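PDB 3EWM: putative sugar kinase PH1459 from Pyrococcus horikoshii, which binds ATP and probably uses it to phosphorylate a sugar, perhaps fructose, as a member of the pfkB family of carbohydrate kinases. Local coordinates for residues G88-Q93 / P99-Y104; M112-I117 / V144-K149; N273-L278 / W286-K291. All coordinates share one frame; numbering follows the deposited sequence.

Contact 1 (G88-Q93 / P99-Y104)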
# COMPACT_ATOMS: atom_id res chain seq x y z
N GLY A 88 -4.62 5.03 -3.48
CA GLY A 88 -3.33 5.46 -2.99
C GLY A 88 -3.11 5.11 -1.53
O GLY A 88 -4.01 5.24 -0.68
N ILE A 89 -1.89 4.68 -1.25
CA ILE A 89 -1.46 4.43 0.09
C ILE A 89 -0.04 4.95 0.25
O ILE A 89 0.78 4.94 -0.68
CB ILE A 89 -1.52 2.91 0.49
CG1 ILE A 89 -0.66 2.09 -0.47
CG2 ILE A 89 -2.99 2.38 0.63
CD1 ILE A 89 -0.27 0.78 0.10
N VAL A 90 0.23 5.47 1.43
CA VAL A 90 1.57 5.80 1.80
C VAL A 90 1.78 5.39 3.25
O VAL A 90 0.91 5.61 4.09
CB VAL A 90 1.92 7.30 1.53
CG1 VAL A 90 0.97 8.22 2.23
CG2 VAL A 90 3.39 7.62 1.95
N PHE A 91 2.93 4.78 3.51
CA PHE A 91 3.35 4.44 4.87
C PHE A 91 4.28 5.54 5.32
O PHE A 91 5.20 5.91 4.60
CB PHE A 91 4.05 3.09 4.88
CG PHE A 91 3.15 1.97 4.46
CD1 PHE A 91 2.41 1.26 5.41
CD2 PHE A 91 3.01 1.64 3.11
CE1 PHE A 91 1.56 0.24 5.03
CE2 PHE A 91 2.15 0.61 2.72
CZ PHE A 91 1.43 -0.08 3.69
N VAL A 92 3.99 6.11 6.48
CA VAL A 92 4.64 7.33 6.88
C VAL A 92 5.24 7.17 8.26
O VAL A 92 4.62 6.60 9.17
CB VAL A 92 3.68 8.58 6.77
CG1 VAL A 92 2.90 8.53 5.49
CG2 VAL A 92 2.71 8.60 7.87
N GLN A 93 6.49 7.59 8.39
CA GLN A 93 7.07 7.78 9.71
C GLN A 93 7.26 9.28 9.88
O GLN A 93 8.14 9.89 9.26
CB GLN A 93 8.38 7.02 9.88
CG GLN A 93 9.08 7.26 11.24
CD GLN A 93 8.14 7.06 12.43
OE1 GLN A 93 7.36 7.94 12.78
NE2 GLN A 93 8.25 5.90 13.08
N PRO A 99 12.23 12.03 9.14
CA PRO A 99 10.93 11.44 8.79
C PRO A 99 10.96 10.80 7.41
O PRO A 99 11.59 11.32 6.48
CB PRO A 99 9.98 12.65 8.80
CG PRO A 99 10.86 13.84 8.66
CD PRO A 99 12.11 13.48 9.38
N SER A 100 10.26 9.68 7.28
CA SER A 100 10.33 8.91 6.06
C SER A 100 8.96 8.46 5.61
O SER A 100 7.98 8.51 6.38
CB SER A 100 11.23 7.69 6.25
OG SER A 100 10.69 6.82 7.22
N PHE A 101 8.88 8.04 4.36
CA PHE A 101 7.64 7.51 3.85
C PHE A 101 7.92 6.47 2.77
O PHE A 101 9.00 6.43 2.18
CB PHE A 101 6.73 8.64 3.35
CG PHE A 101 7.30 9.40 2.23
CD1 PHE A 101 6.99 9.04 0.92
CD2 PHE A 101 8.17 10.46 2.46
CE1 PHE A 101 7.53 9.73 -0.15
CE2 PHE A 101 8.72 11.15 1.40
CZ PHE A 101 8.40 10.79 0.09
N LEU A 102 6.94 5.62 2.55
CA LEU A 102 6.99 4.66 1.47
C LEU A 102 5.68 4.82 0.77
O LEU A 102 4.64 4.39 1.27
CB LEU A 102 7.17 3.24 1.97
CG LEU A 102 7.07 2.10 0.94
CD1 LEU A 102 8.09 2.25 -0.22
CD2 LEU A 102 7.26 0.80 1.68
N LEU A 103 5.75 5.50 -0.37
CA LEU A 103 4.58 5.83 -1.17
C LEU A 103 4.48 4.83 -2.30
O LEU A 103 5.45 4.60 -3.02
CB LEU A 103 4.69 7.26 -1.72
CG LEU A 103 3.56 7.78 -2.59
CD1 LEU A 103 3.38 9.26 -2.35
CD2 LEU A 103 3.83 7.47 -4.09
N TYR A 104 3.30 4.23 -2.43
CA TYR A 104 3.01 3.27 -3.49
C TYR A 104 2.53 4.04 -4.70
O TYR A 104 1.56 4.79 -4.62
CB TYR A 104 2.00 2.23 -2.99
CG TYR A 104 2.71 1.15 -2.23
CD1 TYR A 104 3.40 1.44 -1.04
CD2 TYR A 104 2.76 -0.15 -2.72
CE1 TYR A 104 4.11 0.48 -0.38
CE2 TYR A 104 3.46 -1.13 -2.04
CZ TYR A 104 4.14 -0.82 -0.88
OH TYR A 104 4.85 -1.79 -0.20
O HOH W 1 0.32 6.31 -3.01
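I89 and Y104 meet at one end of an antiparallel beta hairpin, and the contact illustrates how a regular backbone pairing can be dense at one end and more exposed at the other. Strands 88-93 and 100-103 form one edge of the small four-stranded sheet that in pfkB kinases stands beside the main alpha/beta body, with strand 100-103 outermost; their axes come within 4.5 Å at closest approach. F91 and L102 exchange two backbone bonds, F91 N to L102 O at 2.8 Å and L102 N to F91 O at 2.7 Å. Q93 and S100 form the next hydrogen-bonded pair.

The dense end is apolar. I89 CD1 sits over one face of the Y104 ring, 4.1 Å from its centroid, reaching it because CG1 lies between the backbone N and the carbonyl carbon (chi1 58°). F91 CE2 comes within 3.7 Å of Y104 CE1, the two rings inclined at 66°. In the backbone, I89 O accepts the N-H of Y104 N at 3.1 Å and also a water that bridges to Y104 O. Midway along, on the other face from F91, V90 CG2 touches F101 CB at 3.8 Å.

Toward S100, partly exposed, and P99, exposed, the side-chain packing thins though the backbone bonds continue: S100 OG lies beside Q93 CB at 3.5 Å, while the amide of Q93 turns off to E18 and G20.

The second subunit completes the dense end: its T87 O bonds to Y104 OH and its F61 meets F91 edge-to-face. An alanine at Y104 is likely to leave I89 CD1 without its ring face and T87 of the second subunit without its hydroxyl partner. The chemistry implies a hairpin held by backbone bonds along its length, its aromatic end committed to the dimer interface.

Contact 2 (M112-I117 / V144-K149)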
# COMPACT_ATOMS: atom_id res chain seq x y z
N MSE A 112 -5.16 9.37 -13.45
CA MSE A 112 -6.20 10.26 -13.94
C MSE A 112 -6.02 10.56 -15.41
O MSE A 112 -4.93 10.87 -15.86
CB MSE A 112 -6.24 11.56 -13.14
CG MSE A 112 -6.90 11.39 -11.80
SE MSE A 112 -7.17 13.10 -10.92
CE MSE A 112 -5.46 13.10 -10.11
N THR A 113 -7.11 10.46 -16.16
CA THR A 113 -7.09 10.87 -17.55
C THR A 113 -8.06 12.03 -17.68
O THR A 113 -8.81 12.34 -16.74
CB THR A 113 -7.49 9.71 -18.50
OG1 THR A 113 -8.79 9.25 -18.13
CG2 THR A 113 -6.50 8.55 -18.41
N LEU A 114 -8.07 12.67 -18.84
CA LEU A 114 -8.95 13.81 -19.05
C LEU A 114 -10.43 13.49 -18.84
O LEU A 114 -11.17 14.34 -18.38
CB LEU A 114 -8.73 14.39 -20.43
CG LEU A 114 -7.39 15.11 -20.54
CD1 LEU A 114 -7.05 15.35 -22.00
CD2 LEU A 114 -7.41 16.42 -19.74
N ASN A 115 -10.82 12.26 -19.16
CA ASN A 115 -12.19 11.79 -18.91
C ASN A 115 -12.58 11.80 -17.44
O ASN A 115 -13.75 11.89 -17.14
CB ASN A 115 -12.36 10.37 -19.43
CG ASN A 115 -11.75 10.18 -20.77
OD1 ASN A 115 -10.64 9.65 -20.89
ND2 ASN A 115 -12.44 10.65 -21.80
N ASP A 116 -11.59 11.71 -16.55
CA ASP A 116 -11.82 11.65 -15.10
C ASP A 116 -12.07 13.02 -14.49
O ASP A 116 -12.42 13.12 -13.31
CB ASP A 116 -10.64 10.98 -14.38
CG ASP A 116 -10.41 9.55 -14.83
OD1 ASP A 116 -11.40 8.84 -15.12
OD2 ASP A 116 -9.24 9.13 -14.88
N ILE A 117 -11.88 14.06 -15.28
CA ILE A 117 -11.97 15.42 -14.78
C ILE A 117 -13.38 15.92 -14.89
O ILE A 117 -14.00 15.90 -15.98
CB ILE A 117 -10.99 16.38 -15.52
CG1 ILE A 117 -9.55 15.85 -15.44
CG2 ILE A 117 -11.15 17.85 -15.00
CD1 ILE A 117 -9.04 15.64 -13.99
N VAL A 144 -3.27 16.54 -15.18
CA VAL A 144 -3.32 17.69 -14.30
C VAL A 144 -2.75 18.91 -15.01
O VAL A 144 -3.32 19.98 -14.91
CB VAL A 144 -2.64 17.43 -12.93
CG1 VAL A 144 -2.54 18.69 -12.07
CG2 VAL A 144 -3.42 16.36 -12.18
N MSE A 145 -1.67 18.73 -15.76
CA MSE A 145 -1.05 19.88 -16.44
C MSE A 145 -2.04 20.47 -17.44
O MSE A 145 -2.16 21.69 -17.56
CB MSE A 145 0.27 19.51 -17.12
CG MSE A 145 1.42 19.22 -16.13
SE MSE A 145 1.64 20.67 -14.82
CE MSE A 145 2.22 22.05 -16.03
N LYS A 146 -2.76 19.60 -18.13
CA LYS A 146 -3.83 20.04 -19.03
C LYS A 146 -4.96 20.78 -18.31
O LYS A 146 -5.41 21.80 -18.78
CB LYS A 146 -4.35 18.87 -19.86
CG LYS A 146 -3.32 18.47 -20.90
CD LYS A 146 -3.82 17.41 -21.85
CE LYS A 146 -2.80 17.25 -22.97
NZ LYS A 146 -1.52 16.67 -22.46
N VAL A 147 -5.39 20.27 -17.17
CA VAL A 147 -6.44 20.95 -16.40
C VAL A 147 -6.02 22.39 -16.06
O VAL A 147 -6.76 23.36 -16.33
CB VAL A 147 -6.82 20.16 -15.13
CG1 VAL A 147 -7.79 20.94 -14.27
CG2 VAL A 147 -7.41 18.80 -15.51
N ILE A 148 -4.82 22.51 -15.51
CA ILE A 148 -4.26 23.80 -15.13
C ILE A 148 -4.12 24.74 -16.33
O ILE A 148 -4.54 25.88 -16.27
CB ILE A 148 -2.90 23.60 -14.41
CG1 ILE A 148 -3.06 22.65 -13.21
CG2 ILE A 148 -2.29 24.95 -14.00
CD1 ILE A 148 -4.19 23.01 -12.21
N LYS A 149 -3.55 24.25 -17.43
CA LYS A 149 -3.46 25.05 -18.65
C LYS A 149 -4.83 25.49 -19.15
O LYS A 149 -5.00 26.63 -19.58
CB LYS A 149 -2.68 24.30 -19.73
CG LYS A 149 -1.23 24.06 -19.34
CD LYS A 149 -0.43 23.34 -20.39
CE LYS A 149 1.04 23.17 -19.92
NZ LYS A 149 1.82 22.14 -20.62
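I117, just after the short 3-10 turn 114-116, makes the closest approach to helix 140-151 at V147, and the pair shows how rotamers help direct methyl groups into an apolar seam. V147 places CG1 anti to its backbone N (chi1 174°), which leaves CG2 to turn to the isoleucine. I117 presents a branched surface to that single methyl: CG1 lies 3.6 Å from V147 CG2, while I117 CG2 and CD1 both stand at 3.9 Å from it.

One helical position earlier, at the exposed rim, L114 and K146 cross at about a right angle. With CG beside the backbone N (chi1 -71°), the leucine fork straddles the aliphatic part of the lysine: L114 CD1 meets K146 CD at 3.8 Å, and L114 CD2 meets K146 CB at 3.9 Å. The lysine stem is extended until chi4, where it bends and carries NZ away from the leucine. Selenomethionine M112 contributes only a light touch, CE to V144 CG2 at 4.4 Å. W119 of helix 119-124 packs against both L114 and V147.

The turn has a polar fastening of its own: D116 OD2 accepts the N-H of T113 N from above the carboxylate plane at 2.8 Å and also pairs with K55.

The contact thus divides its chemistry: apolar groups, lysine methylenes included, meet across the seam, and bonds of the M112 backbone to S140 OG and T143 OG1 probably help position the loop against the helix.

Contact 3 (N273-L278 / W286-K291)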
# COMPACT_ATOMS: atom_id res chain seq x y z
N ASN A 273 -1.09 33.01 9.45
CA ASN A 273 -0.29 32.74 10.65
C ASN A 273 -1.17 32.16 11.77
O ASN A 273 -0.80 31.16 12.40
CB ASN A 273 0.43 34.00 11.13
CG ASN A 273 1.57 33.69 12.10
OD1 ASN A 273 2.16 32.61 12.07
ND2 ASN A 273 1.91 34.65 12.93
N LEU A 274 -2.32 32.79 12.00
CA LEU A 274 -3.24 32.37 13.06
C LEU A 274 -3.77 30.97 12.81
O LEU A 274 -3.80 30.14 13.72
CB LEU A 274 -4.39 33.36 13.23
CG LEU A 274 -5.53 32.94 14.15
CD1 LEU A 274 -5.07 32.87 15.60
CD2 LEU A 274 -6.73 33.87 14.01
N VAL A 275 -4.20 30.72 11.58
CA VAL A 275 -4.68 29.39 11.19
C VAL A 275 -3.61 28.32 11.41
O VAL A 275 -3.89 27.29 12.05
CB VAL A 275 -5.22 29.36 9.76
CG1 VAL A 275 -5.54 27.88 9.30
CG2 VAL A 275 -6.44 30.26 9.66
N ALA A 276 -2.40 28.56 10.90
CA ALA A 276 -1.28 27.65 11.12
C ALA A 276 -1.00 27.44 12.61
O ALA A 276 -0.86 26.31 13.06
CB ALA A 276 -0.00 28.11 10.41
N ALA A 277 -0.94 28.54 13.36
CA ALA A 277 -0.66 28.47 14.80
C ALA A 277 -1.70 27.59 15.48
O ALA A 277 -1.36 26.64 16.20
CB ALA A 277 -0.67 29.87 15.42
N LEU A 278 -2.97 27.88 15.21
CA LEU A 278 -4.08 27.12 15.79
C LEU A 278 -4.10 25.67 15.31
O LEU A 278 -4.50 24.79 16.06
CB LEU A 278 -5.43 27.79 15.53
CG LEU A 278 -5.81 29.12 16.21
CD1 LEU A 278 -7.29 29.37 16.00
CD2 LEU A 278 -5.47 29.17 17.70
N TRP A 286 -5.25 16.71 8.91
CA TRP A 286 -6.34 17.68 8.78
C TRP A 286 -6.47 18.45 10.08
O TRP A 286 -7.34 18.16 10.91
CB TRP A 286 -7.69 17.00 8.48
CG TRP A 286 -7.73 16.28 7.19
CD1 TRP A 286 -6.77 16.26 6.22
CD2 TRP A 286 -8.82 15.49 6.70
NE1 TRP A 286 -7.17 15.49 5.17
CE2 TRP A 286 -8.43 15.01 5.42
CE3 TRP A 286 -10.07 15.13 7.21
CZ2 TRP A 286 -9.26 14.21 4.64
CZ3 TRP A 286 -10.90 14.32 6.43
CH2 TRP A 286 -10.49 13.87 5.17
N SER A 287 -5.60 19.43 10.24
CA SER A 287 -5.49 20.12 11.50
C SER A 287 -6.03 21.56 11.44
O SER A 287 -6.01 22.26 12.45
CB SER A 287 -4.03 20.09 11.97
OG SER A 287 -3.27 20.94 11.16
N THR A 288 -6.53 21.98 10.28
CA THR A 288 -7.04 23.35 10.13
C THR A 288 -8.15 23.57 11.16
O THR A 288 -9.06 22.77 11.24
CB THR A 288 -7.64 23.59 8.74
OG1 THR A 288 -6.65 23.31 7.74
CG2 THR A 288 -8.15 25.04 8.59
N PRO A 289 -8.06 24.66 11.94
CA PRO A 289 -9.16 24.98 12.85
C PRO A 289 -10.42 25.37 12.10
O PRO A 289 -10.37 25.79 10.95
CB PRO A 289 -8.62 26.16 13.64
CG PRO A 289 -7.62 26.81 12.69
CD PRO A 289 -6.96 25.63 12.05
N ARG A 290 -11.56 25.22 12.76
CA ARG A 290 -12.83 25.59 12.17
C ARG A 290 -13.05 27.09 12.21
O ARG A 290 -12.54 27.79 13.11
CB ARG A 290 -13.96 24.84 12.88
CG ARG A 290 -13.71 23.34 12.92
CD ARG A 290 -14.98 22.53 13.02
NE ARG A 290 -14.82 21.30 12.25
CZ ARG A 290 -15.20 21.15 10.98
NH1 ARG A 290 -15.80 22.14 10.31
NH2 ARG A 290 -14.99 20.00 10.38
N LYS A 291 -13.78 27.59 11.22
CA LYS A 291 -14.23 28.97 11.17
C LYS A 291 -14.74 29.45 12.53
O LYS A 291 -14.36 30.54 12.99
CB LYS A 291 -15.31 29.11 10.09
CG LYS A 291 -15.94 30.47 10.04
CD LYS A 291 -16.72 30.67 8.77
CE LYS A 291 -17.36 32.04 8.76
NZ LYS A 291 -17.83 32.43 7.41
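L278 and P289 bring their CA atoms to 6.2 Å, where helix 265-279 of this ribokinase-like fold is met by the loop that follows it in the chain. Segment 273-278 is regular helix, with backbone bonds such as L278 N to L274 O. Segment 286-291 has no regular structure; T288 and P289 are extended, and R290 occupies the N-cap position of the short helix 291-294, its backbone N-H accepted by E293 OE1.

The ring of P289 is directed at the helix and fits between two side chains one turn apart, V275 and L278. P289 CG rests 3.7 Å from L278 CB, the two side chains crossing at about a right angle. P289 CD lies 3.8 Å from V275 CG1. The same P289 CD is 3.5 Å from V275 O, so the ring touches the helix backbone as well as its side chains. V275 holds CG1 anti to the backbone N (chi1 172°), which extends this methyl toward the loop; there V275 CG1 also reaches T288 CG2 at 3.9 Å. No polar bond links the two segments directly.

Around this apolar patch, L294 packs on V275, L278 and P289, while A252 and A248 of helix 245-259 lie against V275 and T288 respectively. The loop backbone is held from elsewhere, R45 NH1 bonding to W286 O and T288 O. The side chain of T288 stands about 11 Å from that of K190, an ATP-binding residue, so the contact lies in the neighbourhood of the nucleotide site. R290, next after the proline, extends its guanidinium group away from the helix, and its NH2 forms a salt bridge with E72 OE1.

The three contacts follow one another along the chain, each closing before the next opens, and occupy different parts of one pfkB fold. Contact 1 belongs to the four-stranded sheet that takes part in the dimer. Contacts 2 and 3 lie in the main body, on opposite sides of the chain's centre: helix 140-151 links neighbouring strands 127-131 and 156-160 of the nine-stranded sheet, whereas helix 265-279 comes after its last strand. Centres are about 25 Å apart for contacts 1 and 2, about 24 Å for contacts 1 and 3, and about 30 Å for contacts 2 and 3. None touches another; only contact 1 meets the second subunit, while the others pack elements within one chain.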